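Local coordinates for protein NADP-dependent glyceraldehyde-3-phosphate dehydrogenase (Bacillus halodurans, PDB 3PRL) that probably catalyses the NADP-dependent, non-phosphorylating oxidation of glyceraldehyde 3-phosphate as a member of the aldehyde dehydrogenase family, at residues D[271-276]-D[419-424]; D[265-270]-D[298-303]. All blocks are in the same frame, centred on the assembly; numbering follows the deposited sequence.

Both contacts lie in or beside the parallel part of one mixed sheet but differ in burial and chemistry. Contact 2 is the core pairing: strands 264-268 and 296-302 run side by side through four backbone hydrogen bonds, with apolar side chains on both faces. Contact 1 lies about 11 Å away, centre to centre, at the partly buried margin, where the chain leaving strand 264-268 passes the end of strand 415-419; carboxylates, a lysine and an N-cap take over from the aliphatic groups. Strand 264-268 connects the two, since Phe419 of contact 1 is probably hydrogen-bonded through its N and O to Ile267 and Leu269 of contact 2, and Leu274 packs on Val268.

Contact 1 of 2, residues D[271-276]-D[419-424]; sequences DADLKL and FTKDTD
Phe419 closes its strand against Ala272, whose CB lies 4.3 Å from Phe419 CB and 3.7 Å from Phe419 O, while the phenyl ring reaches on to Thr277, Gln280 and Ile281 of helix 274-286. At Thr420 the methyl, not the hydroxyl, faces the other segment: CG2 sits 3.0 Å from OD1 of Asp271, the two side chains meeting at a slant. That carboxylate is turned this way by a chi1 of 58°, which puts CG between the backbone N and the carbonyl carbon, and its OD1 forms a salt bridge with Arg425. Lys421 runs alongside the 271-273 backbone, donating its N in a weak hydrogen bond to Asp271 O, doubtful because that oxygen is crowded in the model. Bent at chi2, its chain carries NZ to 3.7 Å from Asp273 CB; the Asp273 carboxylate is opposite in charge, but OD2 stays 4.4 Å from Lys421 NZ, beyond a salt bridge. Asp273 instead turns OD1 to its own helix, where Leu276 N bonds to it from above the carboxylate plane and Lys275 N more weakly. Asp422 brings CB to 3.4 Å from Asp271 OD2, the two carboxylate planes nearly perpendicular at 83°, and its side chain caps a backbone N just beyond 419-424. Asp273 and Asp422 are both N-caps, and the contact joins the starts of two helices that follow adjacent parallel strands, 264-268 and 415-419, in an alpha/beta fold.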
loop_
_atom_site.group_PDB
_atom_site.type_symbol
_atom_site.label_atom_id
_atom_site.label_comp_id
_atom_site.label_asym_id
_atom_site.label_seq_id
_atom_site.Cartn_x
_atom_site.Cartn_y
_atom_site.Cartn_z
ATOM N N ASP D 271 29.289 14.287 -22.298
ATOM C CA ASP D 271 28.308 13.771 -23.240
ATOM C C ASP D 271 26.903 14.345 -22.999
ATOM O O ASP D 271 25.929 13.599 -22.904
ATOM C CB ASP D 271 28.293 12.234 -23.187
ATOM C CG ASP D 271 27.993 11.696 -21.792
ATOM O OD1 ASP D 271 28.225 12.426 -20.808
ATOM O OD2 ASP D 271 27.531 10.539 -21.682
ATOM N N ALA D 272 26.795 15.668 -22.913
ATOM C CA ALA D 272 25.518 16.302 -22.611
ATOM C C ALA D 272 25.003 17.122 -23.782
ATOM O O ALA D 272 25.782 17.741 -24.513
ATOM C CB ALA D 272 25.633 17.171 -21.375
ATOM N N ASP D 273 23.685 17.109 -23.963
ATOM C CA ASP D 273 23.047 18.020 -24.901
ATOM C C ASP D 273 23.096 19.398 -24.246
ATOM O O ASP D 273 22.321 19.694 -23.333
ATOM C CB ASP D 273 21.602 17.595 -25.208
ATOM C CG ASP D 273 20.846 18.621 -26.057
ATOM O OD1 ASP D 273 21.258 19.796 -26.101
ATOM O OD2 ASP D 273 19.828 18.257 -26.675
ATOM N N LEU D 274 24.021 20.223 -24.722
ATOM C CA LEU D 274 24.307 21.507 -24.097
ATOM C C LEU D 274 23.268 22.582 -24.413
ATOM O O LEU D 274 23.238 23.618 -23.750
ATOM C CB LEU D 274 25.719 21.982 -24.462
ATOM C CG LEU D 274 26.874 21.003 -24.210
ATOM C CD1 LEU D 274 28.063 21.340 -25.094
ATOM C CD2 LEU D 274 27.285 20.959 -22.744
ATOM N N LYS D 275 22.434 22.347 -25.423
ATOM C CA LYS D 275 21.337 23.260 -25.733
ATOM C C LYS D 275 20.238 23.136 -24.681
ATOM O O LYS D 275 19.860 24.128 -24.055
ATOM C CB LYS D 275 20.776 23.015 -27.143
ATOM C CG LYS D 275 21.578 23.670 -28.268
ATOM C CD LYS D 275 21.605 25.195 -28.124
ATOM C CE LYS D 275 22.503 25.835 -29.176
ATOM N NZ LYS D 275 22.612 27.314 -28.981
ATOM N N LEU D 276 19.754 21.909 -24.485
ATOM C CA LEU D 276 18.768 21.566 -23.447
ATOM C C LEU D 276 19.261 21.881 -22.026
ATOM O O LEU D 276 18.520 22.439 -21.204
ATOM C CB LEU D 276 18.369 20.082 -23.570
ATOM C CG LEU D 276 17.344 19.440 -22.620
ATOM C CD1 LEU D 276 16.029 20.230 -22.560
ATOM C CD2 LEU D 276 17.080 17.980 -23.027
ATOM N N PHE D 419 23.401 16.281 -15.919
ATOM C CA PHE D 419 23.230 16.382 -17.363
ATOM C C PHE D 419 24.228 15.502 -18.142
ATOM O O PHE D 419 25.454 15.642 -18.005
ATOM C CB PHE D 419 23.318 17.841 -17.794
ATOM C CG PHE D 419 22.165 18.689 -17.314
ATOM C CD1 PHE D 419 20.994 18.782 -18.062
ATOM C CD2 PHE D 419 22.258 19.409 -16.120
ATOM C CE1 PHE D 419 19.922 19.577 -17.632
ATOM C CE2 PHE D 419 21.194 20.201 -15.670
ATOM C CZ PHE D 419 20.020 20.280 -16.432
ATOM N N THR D 420 23.679 14.584 -18.937
ATOM C CA THR D 420 24.423 13.462 -19.523
ATOM C C THR D 420 23.507 12.738 -20.498
ATOM O O THR D 420 22.286 12.776 -20.350
ATOM C CB THR D 420 24.774 12.397 -18.456
ATOM O OG1 THR D 420 24.813 12.989 -17.153
ATOM C CG2 THR D 420 26.099 11.729 -18.756
ATOM N N LYS D 421 24.086 12.066 -21.481
ATOM C CA LYS D 421 23.322 11.124 -22.292
ATOM C C LYS D 421 23.425 9.735 -21.674
ATOM O O LYS D 421 22.648 8.843 -22.009
ATOM C CB LYS D 421 23.814 11.089 -23.741
ATOM C CG LYS D 421 23.968 12.455 -24.402
ATOM C CD LYS D 421 22.652 13.090 -24.802
ATOM C CE LYS D 421 22.870 13.995 -26.011
ATOM N NZ LYS D 421 21.614 14.208 -26.771
ATOM N N ASP D 422 24.389 9.569 -20.771
ATOM C CA ASP D 422 24.634 8.295 -20.105
ATOM C C ASP D 422 23.748 8.148 -18.863
ATOM O O ASP D 422 24.192 8.422 -17.738
ATOM C CB ASP D 422 26.114 8.176 -19.730
ATOM C CG ASP D 422 26.503 6.769 -19.321
ATOM O OD1 ASP D 422 25.626 5.998 -18.864
ATOM O OD2 ASP D 422 27.695 6.436 -19.457
ATOM N N THR D 423 22.504 7.715 -19.082
ATOM C CA THR D 423 21.486 7.627 -18.028
ATOM C C THR D 423 21.871 6.770 -16.816
ATOM O O THR D 423 21.723 7.223 -15.684
ATOM C CB THR D 423 20.132 7.135 -18.580
ATOM O OG1 THR D 423 19.579 8.129 -19.452
ATOM C CG2 THR D 423 19.137 6.857 -17.439
ATOM N N ASP D 424 22.349 5.542 -17.041
ATOM C CA ASP D 424 22.764 4.690 -15.921
ATOM C C ASP D 424 23.769 5.414 -15.023
ATOM O O ASP D 424 23.602 5.436 -13.809
ATOM C CB ASP D 424 23.315 3.337 -16.391
ATOM C CG ASP D 424 22.264 2.486 -17.110
ATOM O OD1 ASP D 424 21.053 2.659 -16.837
ATOM O OD2 ASP D 424 22.653 1.647 -17.962
#

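Contact 2 of 2, residues D[265-270]-D[298-303]; sequences PAIVLD and RVFVQD
Ala266, Val268, Phe300 and Gln302 carry the ladder of backbone bonds between these strands. Ala266 N donates to Arg298 O at 2.6 Å and Ala266 O accepts from Phe300 N; two residues on, Val268 N donates to Phe300 O and Val268 O accepts from Gln302 N, nearly straight at 172°. On one face Pro265 CB comes to the edge of the Phe300 ring, 3.5 Å from CE2, and Ile267 CG1 approaches CD2 of the same ring more loosely. The ring is placed there by a chi1 of -58°, with CG anti to the carbonyl carbon. On the other face, Ala266 CB lies near Val299 CG2, Val268 CG2 meets Val299 CG1 at a slant, and Val268 CB lies 3.9 Å from Val301 CG2. Beyond the last bond, Gln302 reaches across to the chain leaving strand 264-268, its NE2 3.1 Å from Asp270 CB and its OE1 4.0 Å from Leu269 CD2. Asp270 N is buried here without a hydrogen-bond partner, Gln302 OE1 lying 3.7 Å from it. At the opposite end, Arg298 lies beside Pro265, NH2 3.9 Å from CD. The strands run parallel, 17° apart, as the two strands of a beta-alpha-beta crossover whose connecting helix, 274-286, lies over the valine face: Ile281 touches Ala266 and Val299, and Leu274 touches Val268. Helix 400-409 packs on the Phe300 face, with Leu406 against Phe300 and Ala403 against Ile267. Further out, Gln302 NE2 makes a weak hydrogen bond to Ser304; an alanine at Gln302 would keep the backbone bond to Val268 but would probably leave Asp270 CB and Leu269 CD2 without this cover and Ser304 without its amide partner. Arg298 NH2, in turn, is hydrogen-bonded to Lys263 O.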
loop_
_atom_site.group_PDB
_atom_site.type_symbol
_atom_site.label_atom_id
_atom_site.label_comp_id
_atom_site.label_asym_id
_atom_site.label_seq_id
_atom_site.Cartn_x
_atom_site.Cartn_y
_atom_site.Cartn_z
ATOM N N PRO D 265 23.001 22.218 -7.233
ATOM C CA PRO D 265 23.997 22.201 -8.305
ATOM C C PRO D 265 23.436 21.710 -9.622
ATOM O O PRO D 265 22.502 20.893 -9.649
ATOM C CB PRO D 265 25.041 21.205 -7.805
ATOM C CG PRO D 265 24.248 20.268 -6.887
ATOM C CD PRO D 265 23.226 21.148 -6.234
ATOM N N ALA D 266 23.999 22.220 -10.710
ATOM C CA ALA D 266 23.774 21.643 -12.012
ATOM C C ALA D 266 25.090 20.978 -12.365
ATOM O O ALA D 266 26.137 21.616 -12.333
ATOM C CB ALA D 266 23.432 22.712 -13.008
ATOM N N ILE D 267 25.033 19.686 -12.658
ATOM C CA ILE D 267 26.224 18.960 -13.082
ATOM C C ILE D 267 26.108 18.676 -14.572
ATOM O O ILE D 267 25.117 18.085 -15.014
ATOM C CB ILE D 267 26.409 17.667 -12.263
ATOM C CG1 ILE D 267 26.440 18.021 -10.761
ATOM C CG2 ILE D 267 27.658 16.923 -12.717
ATOM C CD1 ILE D 267 26.671 16.856 -9.809
ATOM N N VAL D 268 27.106 19.133 -15.332
ATOM C CA VAL D 268 27.140 18.977 -16.785
ATOM C C VAL D 268 28.392 18.184 -17.206
ATOM O O VAL D 268 29.515 18.683 -17.119
ATOM C CB VAL D 268 27.075 20.351 -17.500
ATOM C CG1 VAL D 268 26.581 20.192 -18.921
ATOM C CG2 VAL D 268 26.159 21.325 -16.742
ATOM N N LEU D 269 28.187 16.930 -17.613
ATOM C CA LEU D 269 29.277 16.068 -18.084
ATOM C C LEU D 269 29.519 16.223 -19.591
ATOM O O LEU D 269 28.733 16.864 -20.281
ATOM C CB LEU D 269 29.018 14.597 -17.720
ATOM C CG LEU D 269 28.953 14.234 -16.231
ATOM C CD1 LEU D 269 28.707 12.733 -16.028
ATOM C CD2 LEU D 269 30.207 14.697 -15.489
ATOM N N ASP D 270 30.614 15.636 -20.080
ATOM C CA ASP D 270 31.058 15.764 -21.485
ATOM C C ASP D 270 30.005 15.380 -22.543
ATOM O O ASP D 270 29.858 16.070 -23.563
ATOM C CB ASP D 270 32.379 14.988 -21.678
ATOM C CG ASP D 270 32.628 14.539 -23.121
ATOM O OD1 ASP D 270 32.108 15.153 -24.080
ATOM O OD2 ASP D 270 33.386 13.557 -23.294
ATOM N N ARG D 298 24.251 26.803 -8.910
ATOM C CA ARG D 298 25.643 26.376 -9.028
ATOM C C ARG D 298 25.779 25.512 -10.270
ATOM O O ARG D 298 25.038 24.537 -10.419
ATOM C CB ARG D 298 26.016 25.477 -7.845
ATOM C CG ARG D 298 26.657 26.129 -6.652
ATOM C CD ARG D 298 27.293 25.048 -5.777
ATOM N NE ARG D 298 26.317 24.192 -5.098
ATOM C CZ ARG D 298 26.625 23.303 -4.152
ATOM N NH1 ARG D 298 27.895 23.151 -3.760
ATOM N NH2 ARG D 298 25.667 22.571 -3.585
ATOM N N VAL D 299 26.716 25.841 -11.156
ATOM C CA VAL D 299 27.020 24.928 -12.252
ATOM C C VAL D 299 28.421 24.340 -12.123
ATOM O O VAL D 299 29.414 25.042 -12.279
ATOM C CB VAL D 299 26.879 25.576 -13.646
ATOM C CG1 VAL D 299 27.158 24.535 -14.734
ATOM C CG2 VAL D 299 25.495 26.200 -13.839
ATOM N N PHE D 300 28.495 23.047 -11.838
ATOM C CA PHE D 300 29.746 22.314 -12.013
ATOM C C PHE D 300 29.747 21.762 -13.438
ATOM O O PHE D 300 28.961 20.869 -13.756
ATOM C CB PHE D 300 29.862 21.156 -11.016
ATOM C CG PHE D 300 29.773 21.567 -9.573
ATOM C CD1 PHE D 300 30.835 22.209 -8.948
ATOM C CD2 PHE D 300 28.633 21.288 -8.831
ATOM C CE1 PHE D 300 30.757 22.575 -7.611
ATOM C CE2 PHE D 300 28.543 21.655 -7.493
ATOM C CZ PHE D 300 29.602 22.293 -6.880
ATOM N N VAL D 301 30.616 22.292 -14.294
ATOM C CA VAL D 301 30.666 21.869 -15.699
ATOM C C VAL D 301 32.034 21.303 -16.074
ATOM O O VAL D 301 33.063 21.913 -15.786
ATOM C CB VAL D 301 30.260 23.023 -16.682
ATOM C CG1 VAL D 301 31.181 24.219 -16.554
ATOM C CG2 VAL D 301 30.210 22.524 -18.115
ATOM N N GLN D 302 32.042 20.139 -16.719
ATOM C CA GLN D 302 33.295 19.502 -17.114
ATOM C C GLN D 302 34.088 20.410 -18.051
ATOM O O GLN D 302 33.502 21.114 -18.872
ATOM C CB GLN D 302 33.041 18.146 -17.773
ATOM C CG GLN D 302 34.179 17.173 -17.565
ATOM C CD GLN D 302 34.018 15.902 -18.351
ATOM O OE1 GLN D 302 33.443 14.931 -17.863
ATOM N NE2 GLN D 302 34.534 15.891 -19.572
ATOM N N ASP D 303 35.411 20.404 -17.908
ATOM C CA ASP D 303 36.281 21.285 -18.700
ATOM C C ASP D 303 36.158 21.129 -20.224
ATOM O O ASP D 303 36.109 22.131 -20.944
ATOM C CB ASP D 303 37.751 21.201 -18.244
ATOM C CG ASP D 303 38.223 19.771 -18.000
ATOM O OD1 ASP D 303 38.484 19.027 -18.976
ATOM O OD2 ASP D 303 38.361 19.404 -16.814
#